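Local structure of ferrichrome ABC transporter substrate-binding protein (Staphylococcus pseudintermedius, 5FLY) at residues T5-L10 with K18-K23; K40-N45 with D122-S127; K149-D154 with Q275-P280; V218-K223 with Y248-D253. The protein probably binds iron-loaded siderophores such as ferrichrome outside the cell and delivers them to a membrane ABC transporter for import. One frame throughout, in Å; residues are numbered along the deposited sequence.

Contact 1 (T5-L10 with K18-K23); sequences TKAFNL and KIDIPK
Lys6 reaches across to Lys23, with its NZ 2.8 Å from Lys23 O. Its first torsion sets CG between the backbone N and carbonyl carbon (chi1 67°), and the chain then runs extended over the neighbouring strand, CE passing 3.8 Å from Ile21 CD1. The amine meets Lys23 O at a tilt from the carbonyl plane. It also donates to the main-chain oxygens of Asp122 and Ile123 at the end of helix 113-124, so three carbonyls grip one ammonium group.

On the same face, Phe8 sends its ring away from the partner strand (chi1 177°) toward Ala119, Ile123 and Ile104, leaving CB to meet Ile21 CD1 at 4.0 Å. Further along, Leu10 crosses Ile19 at an angle, and the methyls CD2 of Leu10 and CD1 of Ile19 close to 3.7 Å. The other face, carrying Ala7, Asn9, Lys18 and Asp20, is more polar. There Lys18 and Asn9 run alongside each other, and Lys18 curls at its end so that NZ makes a weak bond to Asn9 OD1 (3.2 Å). Asp20 OD1 is a ligand of a bound cadmium ion and accepts from a water that also bonds Thr5 OG1.

Beneath these side chains, the hydrogen-bonded pairs Lys6–Ile21 and Phe8–Ile19 each supply two N-H···O bonds, with Phe8 N 2.8 Å from Ile19 O. The two strands form an N-terminal antiparallel beta hairpin, laid with its apolar face against strand 103-106 and helix 113-124.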
loop_
_atom_site.group_PDB
_atom_site.type_symbol
_atom_site.label_atom_id
_atom_site.label_comp_id
_atom_site.label_asym_id
_atom_site.label_seq_id
_atom_site.Cartn_x
_atom_site.Cartn_y
_atom_site.Cartn_z
ATOM N N THR A 5 14.391 -12.975 -23.513
ATOM C CA THR A 5 13.746 -13.162 -22.204
ATOM C C THR A 5 14.747 -13.077 -21.052
ATOM O O THR A 5 15.957 -13.148 -21.255
ATOM C CB THR A 5 13.020 -14.518 -22.098
ATOM O OG1 THR A 5 13.985 -15.578 -22.110
ATOM C CG2 THR A 5 12.023 -14.704 -23.232
ATOM N N LYS A 6 14.221 -12.916 -19.841
ATOM C CA LYS A 6 15.007 -13.027 -18.614
ATOM C C LYS A 6 14.160 -13.716 -17.554
ATOM O O LYS A 6 12.927 -13.708 -17.625
ATOM C CB LYS A 6 15.457 -11.660 -18.111
ATOM C CG LYS A 6 14.298 -10.782 -17.646
ATOM C CD LYS A 6 14.728 -9.365 -17.301
ATOM C CE LYS A 6 13.508 -8.471 -17.111
ATOM N NZ LYS A 6 13.829 -7.046 -17.289
ATOM N N ALA A 7 14.818 -14.304 -16.568
ATOM C CA ALA A 7 14.100 -14.931 -15.467
ATOM C C ALA A 7 13.840 -13.902 -14.378
ATOM O O ALA A 7 14.774 -13.275 -13.877
ATOM C CB ALA A 7 14.890 -16.110 -14.918
ATOM N N PHE A 8 12.566 -13.706 -14.043
ATOM C CA PHE A 8 12.194 -12.940 -12.867
ATOM C C PHE A 8 12.040 -13.910 -11.707
ATOM O O PHE A 8 11.307 -14.878 -11.810
ATOM C CB PHE A 8 10.905 -12.168 -13.093
ATOM C CG PHE A 8 10.453 -11.437 -11.887
ATOM C CD1 PHE A 8 11.046 -10.233 -11.550
ATOM C CD2 PHE A 8 9.474 -11.959 -11.063
ATOM C CE1 PHE A 8 10.654 -9.546 -10.432
ATOM C CE2 PHE A 8 9.085 -11.293 -9.935
ATOM C CZ PHE A 8 9.669 -10.073 -9.616
ATOM N N ASN A 9 12.755 -13.659 -10.619
ATOM C CA ASN A 9 12.734 -14.556 -9.473
ATOM C C ASN A 9 11.678 -14.145 -8.464
ATOM O O ASN A 9 11.912 -13.286 -7.616
ATOM C CB ASN A 9 14.115 -14.587 -8.836
ATOM C CG ASN A 9 15.180 -15.036 -9.810
ATOM O OD1 ASN A 9 15.012 -16.039 -10.503
ATOM N ND2 ASN A 9 16.271 -14.282 -9.892
ATOM N N LEU A 10 10.505 -14.755 -8.567
ATOM C CA LEU A 10 9.378 -14.419 -7.705
ATOM C C LEU A 10 9.466 -15.131 -6.361
ATOM O O LEU A 10 9.618 -16.345 -6.319
ATOM C CB LEU A 10 8.067 -14.788 -8.403
ATOM C CG LEU A 10 6.758 -14.555 -7.646
ATOM C CD1 LEU A 10 6.544 -13.065 -7.395
ATOM C CD2 LEU A 10 5.592 -15.154 -8.405
ATOM N N LYS A 18 10.980 -19.175 -10.736
ATOM C CA LYS A 18 11.551 -18.483 -11.875
ATOM C C LYS A 18 10.511 -18.367 -12.955
ATOM O O LYS A 18 9.940 -19.363 -13.392
ATOM C CB LYS A 18 12.784 -19.207 -12.409
ATOM C CG LYS A 18 13.992 -19.070 -11.515
ATOM C CD LYS A 18 15.266 -19.494 -12.234
ATOM C CE LYS A 18 16.454 -18.656 -11.784
ATOM N NZ LYS A 18 16.690 -18.794 -10.313
ATOM N N ILE A 19 10.266 -17.136 -13.373
ATOM C CA ILE A 19 9.272 -16.854 -14.387
ATOM C C ILE A 19 9.958 -16.144 -15.547
ATOM O O ILE A 19 10.500 -15.065 -15.373
ATOM C CB ILE A 19 8.141 -15.998 -13.821
ATOM C CG1 ILE A 19 7.499 -16.727 -12.635
ATOM C CG2 ILE A 19 7.118 -15.673 -14.918
ATOM C CD1 ILE A 19 6.450 -15.938 -11.920
ATOM N N ASP A 20 9.946 -16.763 -16.724
ATOM C CA ASP A 20 10.549 -16.151 -17.903
ATOM C C ASP A 20 9.655 -15.018 -18.435
ATOM O O ASP A 20 8.489 -15.235 -18.775
ATOM C CB ASP A 20 10.810 -17.216 -18.988
ATOM C CG ASP A 20 11.995 -18.158 -18.637
ATOM O OD1 ASP A 20 13.052 -17.702 -18.142
ATOM O OD2 ASP A 20 11.872 -19.380 -18.847
ATOM N N ILE A 21 10.205 -13.810 -18.488
ATOM C CA ILE A 21 9.479 -12.631 -18.957
ATOM C C ILE A 21 10.325 -11.898 -19.998
ATOM O O ILE A 21 11.504 -12.203 -20.156
ATOM C CB ILE A 21 9.121 -11.682 -17.786
ATOM C CG1 ILE A 21 10.376 -11.104 -17.113
ATOM C CG2 ILE A 21 8.262 -12.431 -16.767
ATOM C CD1 ILE A 21 10.074 -9.893 -16.271
ATOM N N PRO A 22 9.727 -10.939 -20.719
ATOM C CA PRO A 22 10.562 -10.206 -21.669
ATOM C C PRO A 22 11.702 -9.480 -20.964
ATOM O O PRO A 22 11.521 -8.970 -19.863
ATOM C CB PRO A 22 9.574 -9.223 -22.321
ATOM C CG PRO A 22 8.241 -9.814 -22.101
ATOM C CD PRO A 22 8.327 -10.490 -20.762
ATOM N N LYS A 23 12.873 -9.430 -21.594
ATOM C CA LYS A 23 13.974 -8.618 -21.084
ATOM C C LYS A 23 13.565 -7.154 -21.010
ATOM O O LYS A 23 13.897 -6.449 -20.054
ATOM C CB LYS A 23 15.210 -8.773 -21.972
ATOM C CG LYS A 23 16.424 -8.028 -21.473
ATOM C CD LYS A 23 17.680 -8.379 -22.285
ATOM C CE LYS A 23 17.678 -7.774 -23.693
ATOM N NZ LYS A 23 17.703 -6.267 -23.716
HETATM O O HOH W 1 15.089 -16.192 -19.678
#

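Contact 2 (K40-N45 with D122-S127); sequences KYLDAN and DIVGKS
Two flat groups of the turn lie near the amine of Lys126: the peptide carbonyl of Leu42, which it meets directly, and the carboxylate of Asp43, which it reaches through water. The amine approaches the carbonyl almost end-on, with Lys126 NZ 2.8 Å from Leu42 O at a C=O···N angle of 160°. Asp43 OD2 lies 4.5 Å from Lys126 NZ, beyond a salt bridge, and one water spans the gap, donating to OD2 and accepting from NZ.

Lys126 gets there with a chain extended beyond CG, its CD passing 3.2 Å from Leu42 O on the way. Below it the contact turns apolar. Val124 splits its two methyls between two partners: CG1 touches Ala44 CB at 3.7 Å, and CG2 meets Leu42 CD1 at 4.0 Å. Leu42 also packs on Gln117 and Met120 of helix 113-124, while Leu39 of helix 36-41 backs both Ala44 and Val124.

Both sides of the contact are helix ends. Gly125, with positive phi, leaves helix 113-124, and Lys126 occupies the N-cap position of the next helix. On the opposite side, Asp43 N bonds Lys40 O and Ala44 N bonds Leu39 O, with Asp43 as the positive-phi C-prime residue. This is a Schellman motif closing helix 36-41, its turn held by a lysine from the junction between two helices.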
loop_
_atom_site.group_PDB
_atom_site.type_symbol
_atom_site.label_atom_id
_atom_site.label_comp_id
_atom_site.label_asym_id
_atom_site.label_seq_id
_atom_site.Cartn_x
_atom_site.Cartn_y
_atom_site.Cartn_z
ATOM N N LYS A 40 4.494 2.636 -13.148
ATOM C CA LYS A 40 4.277 3.938 -13.796
ATOM C C LYS A 40 5.392 4.922 -13.407
ATOM O O LYS A 40 5.911 5.677 -14.238
ATOM C CB LYS A 40 2.912 4.489 -13.401
ATOM C CG LYS A 40 2.660 5.955 -13.741
ATOM C CD LYS A 40 2.747 6.241 -15.208
ATOM C CE LYS A 40 2.621 7.754 -15.493
ATOM N NZ LYS A 40 2.813 8.065 -16.947
ATOM N N TYR A 41 5.786 4.881 -12.143
ATOM C CA TYR A 41 6.827 5.769 -11.636
ATOM C C TYR A 41 8.136 5.529 -12.382
ATOM O O TYR A 41 8.955 6.442 -12.562
ATOM C CB TYR A 41 7.009 5.547 -10.134
ATOM C CG TYR A 41 7.793 6.605 -9.413
ATOM C CD1 TYR A 41 7.177 7.773 -8.983
ATOM C CD2 TYR A 41 9.143 6.436 -9.146
ATOM C CE1 TYR A 41 7.893 8.738 -8.311
ATOM C CE2 TYR A 41 9.863 7.395 -8.462
ATOM C CZ TYR A 41 9.231 8.550 -8.058
ATOM O OH TYR A 41 9.933 9.513 -7.371
ATOM N N LEU A 42 8.307 4.292 -12.824
ATOM C CA LEU A 42 9.481 3.869 -13.583
ATOM C C LEU A 42 9.285 3.956 -15.102
ATOM O O LEU A 42 10.138 3.482 -15.867
ATOM C CB LEU A 42 9.870 2.436 -13.195
ATOM C CG LEU A 42 10.405 2.236 -11.768
ATOM C CD1 LEU A 42 10.526 0.762 -11.471
ATOM C CD2 LEU A 42 11.758 2.927 -11.583
ATOM N N ASP A 43 8.190 4.597 -15.525
ATOM C CA ASP A 43 7.844 4.788 -16.934
ATOM C C ASP A 43 7.814 3.465 -17.685
ATOM O O ASP A 43 8.290 3.368 -18.822
ATOM C CB ASP A 43 8.818 5.744 -17.634
ATOM C CG ASP A 43 8.305 6.202 -18.996
ATOM O OD1 ASP A 43 7.071 6.380 -19.150
ATOM O OD2 ASP A 43 9.132 6.375 -19.918
ATOM N N ALA A 44 7.239 2.449 -17.046
ATOM C CA ALA A 44 7.037 1.161 -17.699
ATOM C C ALA A 44 6.075 1.255 -18.881
ATOM O O ALA A 44 5.206 2.145 -18.947
ATOM C CB ALA A 44 6.517 0.144 -16.704
ATOM N N ASN A 45 6.217 0.314 -19.811
ATOM C CA ASN A 45 5.357 0.269 -20.991
ATOM C C ASN A 45 4.012 -0.388 -20.679
ATOM O O ASN A 45 3.751 -1.540 -21.053
ATOM C CB ASN A 45 6.073 -0.464 -22.128
ATOM C CG ASN A 45 7.361 0.245 -22.556
ATOM O OD1 ASN A 45 7.363 1.463 -22.778
ATOM N ND2 ASN A 45 8.459 -0.503 -22.652
ATOM N N ASP A 122 13.404 -4.465 -11.238
ATOM C CA ASP A 122 13.947 -5.660 -11.869
ATOM C C ASP A 122 13.155 -6.035 -13.123
ATOM O O ASP A 122 13.736 -6.404 -14.143
ATOM C CB ASP A 122 13.962 -6.834 -10.879
ATOM C CG ASP A 122 14.959 -6.637 -9.742
ATOM O OD1 ASP A 122 15.927 -5.854 -9.922
ATOM O OD2 ASP A 122 14.791 -7.279 -8.671
ATOM N N ILE A 123 11.830 -5.924 -13.052
ATOM C CA ILE A 123 10.976 -6.254 -14.180
ATOM C C ILE A 123 11.308 -5.418 -15.402
ATOM O O ILE A 123 11.418 -5.959 -16.504
ATOM C CB ILE A 123 9.483 -6.073 -13.806
ATOM C CG1 ILE A 123 9.064 -7.207 -12.872
ATOM C CG2 ILE A 123 8.586 -6.088 -15.042
ATOM C CD1 ILE A 123 7.733 -7.027 -12.187
ATOM N N VAL A 124 11.459 -4.108 -15.213
ATOM C CA VAL A 124 11.601 -3.195 -16.352
ATOM C C VAL A 124 13.048 -2.812 -16.633
ATOM O O VAL A 124 13.311 -2.030 -17.552
ATOM C CB VAL A 124 10.796 -1.896 -16.166
ATOM C CG1 VAL A 124 9.302 -2.210 -16.078
ATOM C CG2 VAL A 124 11.291 -1.108 -14.958
ATOM N N GLY A 125 13.973 -3.355 -15.850
ATOM C CA GLY A 125 15.388 -3.103 -16.059
ATOM C C GLY A 125 15.817 -1.703 -15.658
ATOM O O GLY A 125 16.632 -1.073 -16.342
ATOM N N LYS A 126 15.251 -1.203 -14.565
ATOM C CA LYS A 126 15.612 0.115 -14.043
ATOM C C LYS A 126 15.979 0.057 -12.558
ATOM O O LYS A 126 15.553 0.879 -11.742
ATOM C CB LYS A 126 14.475 1.111 -14.296
ATOM C CG LYS A 126 14.311 1.429 -15.787
ATOM C CD LYS A 126 13.132 2.309 -16.115
ATOM C CE LYS A 126 12.975 2.423 -17.643
ATOM N NZ LYS A 126 11.775 3.176 -18.066
ATOM N N SER A 127 16.826 -0.900 -12.213
ATOM C CA SER A 127 17.268 -1.030 -10.829
ATOM C C SER A 127 18.044 0.211 -10.368
ATOM O O SER A 127 17.969 0.582 -9.201
ATOM C CB SER A 127 18.115 -2.293 -10.651
ATOM O OG SER A 127 17.309 -3.459 -10.788
HETATM O O HOH W 2 11.890 5.732 -19.760
#

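Contact 3 (K149-D154 with Q275-P280); sequences KAHLGD and QLLALP
His151 places its imidazole among three carbonyl oxygens near the end of helix 262-278. NE2 donates to Leu279 O at 2.7 Å, with an N-H···O angle of 154° and the acceptor just 5° out of the ring plane. Leu276 O sits at the ring edge, 3.5 Å from His151 CD2. Leu277 O lies over one face, 3.2 Å from NE2, but at an angle too poor for a hydrogen bond. With this much oxygen around it, the ring would probably accept a proton more readily.

CG of His151 stands opposite the backbone N (chi1 179°), which carries the ring outward to those oxygens and leaves its CB against Leu277 CD2 at 3.8 Å. Next along the helix, Leu152 forks over the partner: CD1 touches Leu276 CD2 at 3.9 Å, the two side chains crossing at about a right angle, and CD2 meets Leu279 CB at 4.0 Å.

Behind this shell, Tyr248 packs on Leu152 and Leu279, while Phe250 of strand 249-253 packs on Leu276 and Leu279. The contact thus joins the C-terminal ends of helices 127-152 and 262-278 above the edge strand 249-253 of the mixed sheet.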
loop_
_atom_site.group_PDB
_atom_site.type_symbol
_atom_site.label_atom_id
_atom_site.label_comp_id
_atom_site.label_asym_id
_atom_site.label_seq_id
_atom_site.Cartn_x
_atom_site.Cartn_y
_atom_site.Cartn_z
ATOM N N LYS A 149 9.390 12.692 16.128
ATOM C CA LYS A 149 9.650 12.147 17.455
ATOM C C LYS A 149 10.068 13.249 18.440
ATOM O O LYS A 149 9.797 13.161 19.639
ATOM C CB LYS A 149 10.714 11.046 17.377
ATOM C CG LYS A 149 10.162 9.747 16.789
ATOM C CD LYS A 149 11.176 8.618 16.728
ATOM C CE LYS A 149 10.540 7.359 16.177
ATOM N NZ LYS A 149 11.489 6.220 16.142
ATOM N N ALA A 150 10.696 14.296 17.929
ATOM C CA ALA A 150 11.047 15.441 18.768
ATOM C C ALA A 150 9.780 16.152 19.246
ATOM O O ALA A 150 9.735 16.690 20.355
ATOM C CB ALA A 150 11.936 16.406 18.002
ATOM N N HIS A 151 8.751 16.145 18.400
ATOM C CA HIS A 151 7.504 16.835 18.710
ATOM C C HIS A 151 6.613 16.012 19.634
ATOM O O HIS A 151 6.051 16.531 20.606
ATOM C CB HIS A 151 6.748 17.165 17.421
ATOM C CG HIS A 151 5.445 17.856 17.659
ATOM N ND1 HIS A 151 5.358 19.074 18.303
ATOM C CD2 HIS A 151 4.174 17.494 17.361
ATOM C CE1 HIS A 151 4.088 19.430 18.387
ATOM N NE2 HIS A 151 3.351 18.491 17.821
ATOM N N LEU A 152 6.495 14.720 19.345
ATOM C CA LEU A 152 5.536 13.872 20.053
ATOM C C LEU A 152 6.144 12.973 21.137
ATOM O O LEU A 152 5.438 12.554 22.071
ATOM C CB LEU A 152 4.787 13.001 19.035
ATOM C CG LEU A 152 3.904 13.729 18.017
ATOM C CD1 LEU A 152 3.315 12.720 17.027
ATOM C CD2 LEU A 152 2.783 14.528 18.698
ATOM N N GLY A 153 7.436 12.674 21.017
ATOM C CA GLY A 153 8.104 11.744 21.917
ATOM C C GLY A 153 8.708 10.561 21.174
ATOM O O GLY A 153 8.114 10.041 20.226
ATOM N N ASP A 154 9.891 10.129 21.603
ATOM C CA ASP A 154 10.612 9.058 20.916
ATOM C C ASP A 154 9.895 7.709 20.902
ATOM O O ASP A 154 10.105 6.918 19.982
ATOM C CB ASP A 154 11.992 8.864 21.545
ATOM C CG ASP A 154 12.883 10.071 21.377
ATOM O OD1 ASP A 154 12.738 10.793 20.363
ATOM O OD2 ASP A 154 13.732 10.300 22.262
ATOM N N GLN A 275 0.103 16.406 9.635
ATOM C CA GLN A 275 -0.921 16.215 10.644
ATOM C C GLN A 275 -0.293 15.812 11.988
ATOM O O GLN A 275 -0.767 16.232 13.035
ATOM C CB GLN A 275 -1.960 15.183 10.179
ATOM C CG GLN A 275 -2.794 15.672 8.996
ATOM C CD GLN A 275 -4.167 15.023 8.910
ATOM O OE1 GLN A 275 -4.975 15.134 9.827
ATOM N NE2 GLN A 275 -4.440 14.349 7.794
ATOM N N LEU A 276 0.797 15.046 11.957
ATOM C CA LEU A 276 1.462 14.653 13.195
ATOM C C LEU A 276 2.109 15.860 13.880
ATOM O O LEU A 276 2.037 15.992 15.101
ATOM C CB LEU A 276 2.505 13.555 12.930
ATOM C CG LEU A 276 1.913 12.185 12.606
ATOM C CD1 LEU A 276 2.943 11.253 12.004
ATOM C CD2 LEU A 276 1.329 11.560 13.861
ATOM N N LEU A 277 2.736 16.730 13.093
ATOM C CA LEU A 277 3.412 17.892 13.669
ATOM C C LEU A 277 2.408 18.952 14.138
ATOM O O LEU A 277 2.751 19.804 14.962
ATOM C CB LEU A 277 4.390 18.491 12.665
ATOM C CG LEU A 277 5.661 17.701 12.363
ATOM C CD1 LEU A 277 6.508 18.450 11.374
ATOM C CD2 LEU A 277 6.456 17.387 13.627
ATOM N N ALA A 278 1.177 18.882 13.630
ATOM C CA ALA A 278 0.118 19.835 13.999
ATOM C C ALA A 278 -0.575 19.452 15.305
ATOM O O ALA A 278 -1.309 20.260 15.898
ATOM C CB ALA A 278 -0.899 19.932 12.881
ATOM N N LEU A 279 -0.347 18.221 15.747
ATOM C CA LEU A 279 -0.923 17.738 16.997
ATOM C C LEU A 279 -0.442 18.584 18.178
ATOM O O LEU A 279 0.693 19.067 18.176
ATOM C CB LEU A 279 -0.573 16.259 17.234
ATOM C CG LEU A 279 -1.175 15.228 16.270
ATOM C CD1 LEU A 279 -0.718 13.834 16.661
ATOM C CD2 LEU A 279 -2.682 15.312 16.265
ATOM N N PRO A 280 -1.306 18.776 19.189
ATOM C CA PRO A 280 -2.670 18.244 19.301
ATOM C C PRO A 280 -3.706 18.961 18.427
ATOM O O PRO A 280 -3.525 20.131 18.077
ATOM C CB PRO A 280 -2.993 18.442 20.783
ATOM C CG PRO A 280 -2.194 19.623 21.178
ATOM C CD PRO A 280 -0.907 19.507 20.404
#

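Contact 4 (V218-K223 with Y248-D253); sequences VIITAK and YAFNVD
Strands 218-223 and 249-253 are parallel neighbours at one edge of the mixed five-stranded sheet, where Ile220 lies beside Phe250. The ring of Phe250 offers a face to the isoleucine: Ile220 CG1 is 4.0 Å from the ring centroid, offset toward the rim next to CZ. A chi1 of 61° at Phe250 turns its ring back over the neighbouring strand. The other branch of the same residue, Ile220 CG2, meets Val252 CG1 at 3.8 Å, and Val252 CG2 fits against Ala222 CB at 3.9 Å. Helix 262-278 covers this apolar face through Leu272 and Gln275.

The opposite face is more polar. Asn251 runs alongside Thr221, bringing OD1 within 3.4 Å of Thr221 CB while that oxygen accepts from Gln233 NE2. Its amide also lies against Lys223 CD; the amine of this lysine bonds Ala227 O.

Five backbone bonds hold the register, from Ile219 N to Tyr248 O at one end to Lys223 N to Val252 O at the other, both 3.0 Å. At the strand's end, Asp253 takes the N-cap position of helix 254-257 and bonds Ser255 OG through OD1. Parallel strands joined through the short helices 236-239 and 242-245 make a beta-alpha-beta crossover.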
loop_
_atom_site.group_PDB
_atom_site.type_symbol
_atom_site.label_atom_id
_atom_site.label_comp_id
_atom_site.label_asym_id
_atom_site.label_seq_id
_atom_site.Cartn_x
_atom_site.Cartn_y
_atom_site.Cartn_z
ATOM N N VAL A 218 -1.287 7.564 19.407
ATOM C CA VAL A 218 -1.872 8.311 18.298
ATOM C C VAL A 218 -2.799 7.349 17.566
ATOM O O VAL A 218 -2.437 6.189 17.342
ATOM C CB VAL A 218 -0.803 8.856 17.329
ATOM C CG1 VAL A 218 -1.455 9.515 16.120
ATOM C CG2 VAL A 218 0.140 9.828 18.041
ATOM N N ILE A 219 -3.998 7.817 17.215
ATOM C CA ILE A 219 -4.944 6.989 16.476
ATOM C C ILE A 219 -5.372 7.664 15.190
ATOM O O ILE A 219 -5.929 8.752 15.191
ATOM C CB ILE A 219 -6.198 6.663 17.294
ATOM C CG1 ILE A 219 -5.817 6.029 18.632
ATOM C CG2 ILE A 219 -7.136 5.737 16.469
ATOM C CD1 ILE A 219 -6.994 5.876 19.566
ATOM N N ILE A 220 -5.120 6.970 14.094
ATOM C CA ILE A 220 -5.428 7.471 12.778
ATOM C C ILE A 220 -6.527 6.612 12.200
ATOM O O ILE A 220 -6.406 5.390 12.183
ATOM C CB ILE A 220 -4.202 7.466 11.874
ATOM C CG1 ILE A 220 -3.115 8.378 12.467
ATOM C CG2 ILE A 220 -4.593 7.886 10.452
ATOM C CD1 ILE A 220 -1.760 8.221 11.802
ATOM N N THR A 221 -7.602 7.269 11.753
ATOM C CA THR A 221 -8.729 6.596 11.112
ATOM C C THR A 221 -8.784 6.920 9.619
ATOM O O THR A 221 -8.966 8.068 9.216
ATOM C CB THR A 221 -10.057 6.981 11.770
ATOM O OG1 THR A 221 -10.026 6.556 13.133
ATOM C CG2 THR A 221 -11.255 6.320 11.051
ATOM N N ALA A 222 -8.614 5.882 8.812
ATOM C CA ALA A 222 -8.760 5.991 7.370
ATOM C C ALA A 222 -10.217 5.776 7.011
ATOM O O ALA A 222 -10.792 4.751 7.373
ATOM C CB ALA A 222 -7.886 4.987 6.666
ATOM N N LYS A 223 -10.809 6.751 6.335
ATOM C CA LYS A 223 -12.214 6.664 5.947
ATOM C C LYS A 223 -12.468 7.426 4.664
ATOM O O LYS A 223 -11.661 8.263 4.241
ATOM C CB LYS A 223 -13.121 7.202 7.050
ATOM C CG LYS A 223 -12.899 8.682 7.372
ATOM C CD LYS A 223 -13.869 9.186 8.442
ATOM C CE LYS A 223 -15.290 9.311 7.902
ATOM N NZ LYS A 223 -15.437 10.440 6.951
ATOM N N TYR A 248 -4.891 13.450 20.065
ATOM C CA TYR A 248 -3.928 12.815 19.188
ATOM C C TYR A 248 -4.642 11.823 18.265
ATOM O O TYR A 248 -4.165 10.711 18.043
ATOM C CB TYR A 248 -2.855 12.090 20.011
ATOM C CG TYR A 248 -1.748 12.966 20.563
ATOM C CD1 TYR A 248 -1.813 14.353 20.504
ATOM C CD2 TYR A 248 -0.623 12.384 21.134
ATOM C CE1 TYR A 248 -0.770 15.136 21.003
ATOM C CE2 TYR A 248 0.412 13.155 21.639
ATOM C CZ TYR A 248 0.335 14.526 21.566
ATOM O OH TYR A 248 1.377 15.285 22.070
ATOM N N ALA A 249 -5.793 12.226 17.740
ATOM C CA ALA A 249 -6.577 11.354 16.869
ATOM C C ALA A 249 -7.062 12.166 15.682
ATOM O O ALA A 249 -7.633 13.242 15.853
ATOM C CB ALA A 249 -7.757 10.724 17.633
ATOM N N PHE A 250 -6.809 11.675 14.474
ATOM C CA PHE A 250 -7.260 12.373 13.274
ATOM C C PHE A 250 -7.601 11.383 12.180
ATOM O O PHE A 250 -7.193 10.220 12.229
ATOM C CB PHE A 250 -6.217 13.400 12.773
ATOM C CG PHE A 250 -4.871 12.820 12.387
ATOM C CD1 PHE A 250 -3.842 12.721 13.320
ATOM C CD2 PHE A 250 -4.612 12.427 11.079
ATOM C CE1 PHE A 250 -2.593 12.214 12.951
ATOM C CE2 PHE A 250 -3.375 11.928 10.714
ATOM C CZ PHE A 250 -2.366 11.822 11.652
ATOM N N ASN A 251 -8.387 11.860 11.224
ATOM C CA ASN A 251 -8.802 11.068 10.077
ATOM C C ASN A 251 -7.957 11.351 8.854
ATOM O O ASN A 251 -7.455 12.468 8.662
ATOM C CB ASN A 251 -10.259 11.342 9.709
ATOM C CG ASN A 251 -11.220 11.080 10.852
ATOM O OD1 ASN A 251 -10.977 10.237 11.700
ATOM N ND2 ASN A 251 -12.337 11.794 10.853
ATOM N N VAL A 252 -7.814 10.332 8.021
ATOM C CA VAL A 252 -7.220 10.503 6.700
ATOM C C VAL A 252 -8.136 9.900 5.626
ATOM O O VAL A 252 -8.994 9.085 5.923
ATOM C CB VAL A 252 -5.826 9.852 6.611
ATOM C CG1 VAL A 252 -4.852 10.478 7.622
ATOM C CG2 VAL A 252 -5.924 8.354 6.838
ATOM N N ASP A 253 -7.906 10.296 4.372
ATOM C CA ASP A 253 -8.700 9.884 3.216
ATOM C C ASP A 253 -8.282 8.495 2.753
ATOM O O ASP A 253 -7.208 8.335 2.181
ATOM C CB ASP A 253 -8.523 10.908 2.083
ATOM C CG ASP A 253 -9.389 10.619 0.869
ATOM O OD1 ASP A 253 -9.782 9.462 0.631
ATOM O OD2 ASP A 253 -9.654 11.579 0.115
#

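In the fold
From the N terminus, contact 1 closes first, a local hairpin. Contact 2 follows in series, closing a loop of 76 residues that takes in most of the five-stranded parallel sheet. These two touch directly, through the end of helix 113-124. Helix 127-152 then carries the chain to the other half of the molecule. There contact 3 closes a loop of 120 residues, with contact 4 nested inside it, and the two meet where Gln275 and Leu152 pack on strand 249-253 and Tyr248. The centres of contacts 1 and 3 lie about 45 Å apart, one in each lobe, consistent with the two-lobed class III solute-binding fold.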